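Local atomic coordinates of amino acid adenylation domain-containing protein (Bacillus stratosphericus LAMA 585, PDB entry 6ULY), a protein that probably selects and activates a branched-chain alpha-keto acid as its acyl adenylate, as the adenylation domain of a nonribosomal depsipeptide synthetase module. Residues F209-H223 with W256-A270. Residues are numbered along the deposited sequence; the frame is centred on the assembly and turned at random.
Sequences FTQEDVSLDWMPLDH and WLDWMDRYRATKTWA. With QA7 (5'-O-{(S)-hydroxy[(4-methyl-2-oxopentanoyl)oxy]phosphoryl}adenosine), chain C.
W269 donates its indole NE1-H to D217 OD1, 2.9 Å away. The acceptor lies in the indole plane, but the N-H approaches OD1 from above the carboxylate plane, 44° out of it. M219 lies over one face of this indole, with CG 4.0 Å from the six-membered ring centroid; its SD lies farther above the same face, in a Met-aromatic contact. The outer edge of W269 points at the face of H223 in a T-shaped pair, planes at 71°. H223 CE1 in turn approaches QA7 O30, the acyl carbonyl oxygen, at 3.3 Å.

Strands 214-217 and 267-270 are parallel neighbours in the large mixed sheet of the AMP-binding (ANL) fold. L216 N donates to K267 O, and V214 O accepts from both T266 N and K267 N. On the face of S215, K267 CG sits between the backbone N and the carbonyl carbon (chi1 65°). The rest of the chain is extended and carries NZ over the centre of the F209 ring, a cation-pi contact of 4.0 Å. NZ also has a long salt bridge to D213 and a hydrogen bond to N234. On the face of L216, T268 OG1 donates to L216 O at 2.6 Å and accepts from W256 NE1. L216 CD2 packs on W259 CB of helix 255-262, 3.4 Å away. The indole edge of W218 meets the face of W256 in a T-shaped pair.

Farther out, D217 OD2 accepts from M219 N, closing an Asx turn that holds the carboxylate beside W269. Water 1 joins W218 N to W269 O. H223 ND1 caps G225 N at the start of helix 224-237, a bond that would restrict rotation of the imidazole.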
loop_
_atom_site.group_PDB
_atom_site.type_symbol
_atom_site.label_atom_id
_atom_site.label_comp_id
_atom_site.label_asym_id
_atom_site.label_seq_id
_atom_site.Cartn_x
_atom_site.Cartn_y
_atom_site.Cartn_z
ATOM N N PHE A 209 12.196 34.662 9.861
ATOM C CA PHE A 209 11.754 34.498 11.236
ATOM C C PHE A 209 12.798 35.065 12.190
ATOM O O PHE A 209 14.000 35.049 11.912
ATOM C CB PHE A 209 11.502 33.022 11.546
ATOM C CG PHE A 209 10.306 32.441 10.834
ATOM C CD1 PHE A 209 9.210 33.228 10.518
ATOM C CD2 PHE A 209 10.281 31.099 10.487
ATOM C CE1 PHE A 209 8.116 32.688 9.870
ATOM C CE2 PHE A 209 9.193 30.557 9.837
ATOM C CZ PHE A 209 8.110 31.351 9.530
ATOM N N THR A 210 12.325 35.574 13.326
ATOM C CA THR A 210 13.181 36.241 14.293
ATOM C C THR A 210 12.712 35.921 15.704
ATOM O O THR A 210 11.625 35.375 15.918
ATOM C CB THR A 210 13.182 37.759 14.084
ATOM O OG1 THR A 210 11.837 38.244 14.154
ATOM C CG2 THR A 210 13.778 38.119 12.732
ATOM N N GLN A 211 13.551 36.284 16.678
ATOM C CA GLN A 211 13.226 36.069 18.081
ATOM C C GLN A 211 12.036 36.904 18.535
ATOM O O GLN A 211 11.477 36.629 19.603
ATOM C CB GLN A 211 14.439 36.388 18.958
ATOM C CG GLN A 211 14.224 36.111 20.440
ATOM C CD GLN A 211 15.468 36.351 21.275
ATOM O OE1 GLN A 211 15.411 37.003 22.317
ATOM N NE2 GLN A 211 16.596 35.813 20.828
ATOM N N GLU A 212 11.641 37.911 17.760
ATOM C CA GLU A 212 10.516 38.763 18.115
ATOM C C GLU A 212 9.182 38.229 17.617
ATOM O O GLU A 212 8.140 38.801 17.953
ATOM C CB GLU A 212 10.734 40.178 17.569
ATOM C CG GLU A 212 11.341 41.133 18.594
ATOM C CD GLU A 212 12.614 40.586 19.215
ATOM O OE1 GLU A 212 13.554 40.266 18.458
ATOM O OE2 GLU A 212 12.668 40.465 20.460
ATOM N N ASP A 213 9.185 37.154 16.833
ATOM C CA ASP A 213 7.935 36.549 16.399
ATOM C C ASP A 213 7.114 36.100 17.604
ATOM O O ASP A 213 7.653 35.743 18.654
ATOM C CB ASP A 213 8.205 35.349 15.481
ATOM C CG ASP A 213 8.860 35.744 14.164
ATOM O OD1 ASP A 213 8.734 36.918 13.759
ATOM O OD2 ASP A 213 9.491 34.868 13.525
ATOM N N VAL A 214 5.794 36.123 17.444
ATOM C CA VAL A 214 4.867 35.502 18.385
ATOM C C VAL A 214 4.124 34.405 17.628
ATOM O O VAL A 214 3.393 34.692 16.671
ATOM C CB VAL A 214 3.891 36.521 18.993
ATOM C CG1 VAL A 214 2.946 35.829 19.963
ATOM C CG2 VAL A 214 4.659 37.648 19.698
ATOM N N SER A 215 4.319 33.159 18.044
ATOM C CA SER A 215 3.839 32.009 17.293
ATOM C C SER A 215 2.600 31.408 17.941
ATOM O O SER A 215 2.540 31.237 19.162
ATOM C CB SER A 215 4.929 30.940 17.186
ATOM O OG SER A 215 4.505 29.880 16.347
ATOM N N LEU A 216 1.617 31.078 17.105
ATOM C CA LEU A 216 0.408 30.384 17.533
ATOM C C LEU A 216 0.235 29.131 16.687
ATOM O O LEU A 216 0.197 29.213 15.454
ATOM C CB LEU A 216 -0.823 31.287 17.404
ATOM C CG LEU A 216 -2.163 30.613 17.701
ATOM C CD1 LEU A 216 -2.230 30.102 19.131
ATOM C CD2 LEU A 216 -3.292 31.577 17.416
ATOM N N ASP A 217 0.118 27.979 17.345
ATOM C CA ASP A 217 -0.063 26.708 16.650
ATOM C C ASP A 217 -1.027 25.838 17.443
ATOM O O ASP A 217 -0.780 25.544 18.618
ATOM C CB ASP A 217 1.273 25.978 16.464
ATOM C CG ASP A 217 1.194 24.872 15.426
ATOM O OD1 ASP A 217 2.260 24.374 15.000
ATOM O OD2 ASP A 217 0.068 24.518 15.013
ATOM N N TRP A 218 -2.116 25.426 16.797
ATOM C CA TRP A 218 -3.012 24.415 17.339
ATOM C C TRP A 218 -2.910 23.081 16.613
ATOM O O TRP A 218 -3.527 22.102 17.054
ATOM C CB TRP A 218 -4.468 24.909 17.293
ATOM C CG TRP A 218 -4.910 25.390 15.945
ATOM C CD1 TRP A 218 -4.989 26.685 15.522
ATOM C CD2 TRP A 218 -5.342 24.580 14.843
ATOM N NE1 TRP A 218 -5.443 26.732 14.225
ATOM C CE2 TRP A 218 -5.670 25.452 13.788
ATOM C CE3 TRP A 218 -5.484 23.204 14.649
ATOM C CZ2 TRP A 218 -6.117 24.994 12.555
ATOM C CZ3 TRP A 218 -5.932 22.749 13.428
ATOM C CH2 TRP A 218 -6.247 23.641 12.395
ATOM N N MET A 219 -2.152 23.009 15.523
ATOM C CA MET A 219 -1.993 21.753 14.815
ATOM C C MET A 219 -1.219 20.754 15.677
ATOM O O MET A 219 -0.401 21.145 16.513
ATOM C CB MET A 219 -1.270 21.981 13.492
ATOM C CG MET A 219 -2.177 22.511 12.393
ATOM S SD MET A 219 -3.372 21.274 11.848
ATOM C CE MET A 219 -2.298 20.111 10.997
ATOM N N PRO A 220 -1.463 19.455 15.493
ATOM C CA PRO A 220 -0.793 18.452 16.332
ATOM C C PRO A 220 0.725 18.531 16.236
ATOM O O PRO A 220 1.295 18.689 15.152
ATOM C CB PRO A 220 -1.307 17.118 15.773
ATOM C CG PRO A 220 -2.550 17.453 15.035
ATOM C CD PRO A 220 -2.353 18.834 14.497
ATOM N N LEU A 221 1.380 18.385 17.389
ATOM C CA LEU A 221 2.833 18.285 17.434
ATOM C C LEU A 221 3.350 16.994 16.818
ATOM O O LEU A 221 4.561 16.872 16.603
ATOM C CB LEU A 221 3.324 18.391 18.877
ATOM C CG LEU A 221 3.251 19.773 19.525
ATOM C CD1 LEU A 221 3.602 19.671 21.004
ATOM C CD2 LEU A 221 4.176 20.753 18.809
ATOM N N ASP A 222 2.473 16.024 16.551
ATOM C CA ASP A 222 2.852 14.822 15.824
ATOM C C ASP A 222 2.836 15.026 14.314
ATOM O O ASP A 222 3.260 14.127 13.581
ATOM C CB ASP A 222 1.921 13.666 16.199
ATOM C CG ASP A 222 0.463 13.975 15.918
ATOM O OD1 ASP A 222 0.010 13.749 14.773
ATOM O OD2 ASP A 222 -0.230 14.450 16.845
ATOM N N HIS A 223 2.341 16.167 13.843
ATOM C CA HIS A 223 2.474 16.568 12.449
ATOM C C HIS A 223 3.812 17.275 12.270
ATOM O O HIS A 223 4.223 18.077 13.117
ATOM C CB HIS A 223 1.320 17.489 12.040
ATOM C CG HIS A 223 1.203 17.708 10.561
ATOM N ND1 HIS A 223 2.256 18.142 9.783
ATOM C CD2 HIS A 223 0.147 17.574 9.723
ATOM C CE1 HIS A 223 1.858 18.253 8.529
ATOM N NE2 HIS A 223 0.582 17.916 8.465
ATOM N N TRP A 256 -9.431 30.209 16.753
ATOM C CA TRP A 256 -8.231 30.653 16.054
ATOM C C TRP A 256 -8.153 32.173 16.055
ATOM O O TRP A 256 -7.117 32.758 16.395
ATOM C CB TRP A 256 -8.233 30.113 14.621
ATOM C CG TRP A 256 -6.883 30.010 13.970
ATOM C CD1 TRP A 256 -5.661 30.182 14.558
ATOM C CD2 TRP A 256 -6.623 29.701 12.593
ATOM N NE1 TRP A 256 -4.662 30.004 13.633
ATOM C CE2 TRP A 256 -5.225 29.706 12.419
ATOM C CE3 TRP A 256 -7.440 29.425 11.490
ATOM C CZ2 TRP A 256 -4.626 29.444 11.189
ATOM C CZ3 TRP A 256 -6.842 29.167 10.269
ATOM C CH2 TRP A 256 -5.448 29.176 10.129
ATOM N N LEU A 257 -9.250 32.832 15.683
ATOM C CA LEU A 257 -9.270 34.291 15.698
ATOM C C LEU A 257 -9.017 34.823 17.104
ATOM O O LEU A 257 -8.143 35.674 17.308
ATOM C CB LEU A 257 -10.603 34.802 15.152
ATOM C CG LEU A 257 -10.947 34.361 13.726
ATOM C CD1 LEU A 257 -12.160 35.127 13.214
ATOM C CD2 LEU A 257 -9.767 34.543 12.786
ATOM N N ASP A 258 -9.768 34.324 18.092
ATOM C CA ASP A 258 -9.579 34.771 19.471
ATOM C C ASP A 258 -8.121 34.660 19.884
ATOM O O ASP A 258 -7.573 35.556 20.540
ATOM C CB ASP A 258 -10.428 33.934 20.428
ATOM C CG ASP A 258 -11.899 33.990 20.114
ATOM O OD1 ASP A 258 -12.306 34.810 19.263
ATOM O OD2 ASP A 258 -12.645 33.201 20.724
ATOM N N TRP A 259 -7.488 33.541 19.530
ATOM C CA TRP A 259 -6.125 33.276 19.968
ATOM C C TRP A 259 -5.144 34.231 19.301
ATOM O O TRP A 259 -4.296 34.833 19.969
ATOM C CB TRP A 259 -5.767 31.820 19.669
ATOM C CG TRP A 259 -6.536 30.813 20.491
ATOM C CD1 TRP A 259 -7.114 31.017 21.712
ATOM C CD2 TRP A 259 -6.809 29.445 20.144
ATOM N NE1 TRP A 259 -7.719 29.862 22.151
ATOM C CE2 TRP A 259 -7.552 28.885 21.205
ATOM C CE3 TRP A 259 -6.496 28.640 19.042
ATOM C CZ2 TRP A 259 -7.984 27.561 21.198
ATOM C CZ3 TRP A 259 -6.931 27.320 19.036
ATOM C CH2 TRP A 259 -7.667 26.797 20.107
ATOM N N MET A 260 -5.244 34.387 17.979
ATOM C CA MET A 260 -4.383 35.341 17.292
ATOM C C MET A 260 -4.506 36.725 17.911
ATOM O O MET A 260 -3.518 37.457 18.025
ATOM C CB MET A 260 -4.733 35.399 15.809
ATOM C CG MET A 260 -4.234 34.210 15.013
ATOM S SD MET A 260 -5.094 34.043 13.441
ATOM C CE MET A 260 -4.579 35.524 12.582
ATOM N N ASP A 261 -5.717 37.097 18.319
ATOM C CA ASP A 261 -5.959 38.420 18.881
ATOM C C ASP A 261 -5.448 38.509 20.312
ATOM O O ASP A 261 -4.742 39.456 20.671
ATOM C CB ASP A 261 -7.455 38.728 18.813
ATOM C CG ASP A 261 -7.847 39.926 19.651
ATOM O OD1 ASP A 261 -7.967 41.034 19.085
ATOM O OD2 ASP A 261 -8.035 39.753 20.873
ATOM N N ARG A 262 -5.770 37.505 21.129
ATOM C CA ARG A 262 -5.463 37.547 22.555
ATOM C C ARG A 262 -3.964 37.540 22.819
ATOM O O ARG A 262 -3.514 38.111 23.818
ATOM C CB ARG A 262 -6.157 36.363 23.228
ATOM C CG ARG A 262 -5.725 35.981 24.633
ATOM C CD ARG A 262 -6.555 34.760 25.039
ATOM N NE ARG A 262 -6.114 34.084 26.254
ATOM C CZ ARG A 262 -6.471 32.843 26.582
ATOM N NH1 ARG A 262 -7.264 32.139 25.778
ATOM N NH2 ARG A 262 -6.032 32.297 27.707
ATOM N N TYR A 263 -3.174 36.913 21.947
ATOM C CA TYR A 263 -1.729 36.860 22.121
ATOM C C TYR A 263 -0.983 37.696 21.091
ATOM O O TYR A 263 0.251 37.681 21.072
ATOM C CB TYR A 263 -1.253 35.410 22.074
ATOM C CG TYR A 263 -1.764 34.585 23.232
ATOM C CD1 TYR A 263 -1.109 34.593 24.458
ATOM C CD2 TYR A 263 -2.906 33.808 23.104
ATOM C CE1 TYR A 263 -1.572 33.842 25.522
ATOM C CE2 TYR A 263 -3.381 33.051 24.164
ATOM C CZ TYR A 263 -2.712 33.073 25.371
ATOM O OH TYR A 263 -3.186 32.320 26.425
ATOM N N ARG A 264 -1.697 38.445 20.254
ATOM C CA ARG A 264 -1.074 39.282 19.236
ATOM C C ARG A 264 -0.083 38.468 18.406
ATOM O O ARG A 264 1.059 38.871 18.176
ATOM C CB ARG A 264 -0.396 40.497 19.873
ATOM C CG ARG A 264 -1.333 41.341 20.725
ATOM C CD ARG A 264 -0.638 42.569 21.283
ATOM N NE ARG A 264 -0.888 42.737 22.714
ATOM C CZ ARG A 264 -2.016 43.215 23.232
ATOM N NH1 ARG A 264 -3.020 43.575 22.442
ATOM N NH2 ARG A 264 -2.144 43.330 24.548
ATOM N N ALA A 265 -0.539 37.299 17.953
ATOM C CA ALA A 265 0.323 36.396 17.207
ATOM C C ALA A 265 0.785 37.045 15.911
ATOM O O ALA A 265 0.016 37.725 15.226
ATOM C CB ALA A 265 -0.410 35.088 16.908
ATOM N N THR A 266 2.060 36.842 15.584
ATOM C CA THR A 266 2.611 37.316 14.323
ATOM C C THR A 266 2.684 36.226 13.261
ATOM O O THR A 266 2.783 36.546 12.071
ATOM C CB THR A 266 4.013 37.905 14.541
ATOM O OG1 THR A 266 4.939 36.856 14.850
ATOM C CG2 THR A 266 3.991 38.915 15.697
ATOM N N LYS A 267 2.619 34.956 13.652
ATOM C CA LYS A 267 2.663 33.873 12.681
ATOM C C LYS A 267 1.855 32.693 13.200
ATOM O O LYS A 267 1.721 32.496 14.411
ATOM C CB LYS A 267 4.102 33.433 12.379
ATOM C CG LYS A 267 4.821 32.808 13.562
ATOM C CD LYS A 267 6.253 32.419 13.210
ATOM C CE LYS A 267 6.887 31.627 14.341
ATOM N NZ LYS A 267 8.273 31.204 14.046
ATOM N N THR A 268 1.332 31.910 12.261
ATOM C CA THR A 268 0.534 30.727 12.553
ATOM C C THR A 268 0.452 29.916 11.265
ATOM O O THR A 268 0.932 30.347 10.212
ATOM C CB THR A 268 -0.856 31.107 13.080
ATOM O OG1 THR A 268 -1.518 29.947 13.596
ATOM C CG2 THR A 268 -1.708 31.726 11.979
ATOM N N TRP A 269 -0.152 28.734 11.351
ATOM C CA TRP A 269 -0.325 27.917 10.157
ATOM C C TRP A 269 -1.471 26.939 10.349
ATOM O O TRP A 269 -1.934 26.696 11.467
ATOM C CB TRP A 269 0.953 27.145 9.813
ATOM C CG TRP A 269 1.122 25.873 10.579
ATOM C CD1 TRP A 269 1.503 25.741 11.882
ATOM C CD2 TRP A 269 0.937 24.545 10.078
ATOM N NE1 TRP A 269 1.560 24.412 12.227
ATOM C CE2 TRP A 269 1.220 23.657 11.135
ATOM C CE3 TRP A 269 0.559 24.019 8.839
ATOM C CZ2 TRP A 269 1.129 22.276 10.991
ATOM C CZ3 TRP A 269 0.472 22.651 8.699
ATOM C CH2 TRP A 269 0.755 21.794 9.768
ATOM N N ALA A 270 -1.909 26.370 9.231
ATOM C CA ALA A 270 -2.915 25.318 9.208
ATOM C C ALA A 270 -3.012 24.783 7.781
ATOM O O ALA A 270 -2.629 25.476 6.832
ATOM C CB ALA A 270 -4.283 25.839 9.677
HETATM C C01 QA7 C . 4.018 22.616 4.845
HETATM C C02 QA7 C . 3.772 21.500 5.789
HETATM C C03 QA7 C . 4.839 21.472 6.849
HETATM C C04 QA7 C . 3.607 20.290 4.927
HETATM C C05 QA7 C . 4.217 19.006 5.393
HETATM C C06 QA7 C . 3.373 17.775 5.447
HETATM C C10 QA7 C . 3.109 15.331 2.995
HETATM C C11 QA7 C . 2.281 15.281 1.898
HETATM C C12 QA7 C . 3.089 15.718 0.604
HETATM C C13 QA7 C . 2.235 16.189 -0.135
HETATM C C14 QA7 C . 1.036 16.789 0.822
HETATM C C16 QA7 C . 1.781 18.891 1.654
HETATM C C18 QA7 C . 0.911 20.255 0.265
HETATM C C19 QA7 C . 0.449 21.323 -0.497
HETATM C C21 QA7 C . -0.597 19.906 -1.867
HETATM C C23 QA7 C . 0.565 19.026 -0.107
HETATM N N15 QA7 C . 1.113 18.194 0.787
HETATM N N17 QA7 C . 1.671 20.152 1.354
HETATM N N20 QA7 C . -0.280 21.105 -1.536
HETATM N N22 QA7 C . -0.205 18.883 -1.197
HETATM N N24 QA7 C . 0.806 22.626 -0.133
HETATM O O07 QA7 C . 3.885 16.560 5.737
HETATM O O09 QA7 C . 2.475 14.924 4.149
HETATM O O25 QA7 C . 1.224 16.336 1.977
HETATM O O26 QA7 C . 1.535 15.244 -0.968
HETATM O O27 QA7 C . 3.923 14.660 -0.063
HETATM O O28 QA7 C . 2.430 14.901 6.670
HETATM O O29 QA7 C . 4.236 14.182 5.570
HETATM O O30 QA7 C . 2.271 17.879 5.235
HETATM O O31 QA7 C . 5.319 18.971 5.658
HETATM P P08 QA7 C . 3.216 15.138 5.518
HETATM O O HOH W 1 -2.124 26.209 14.023
#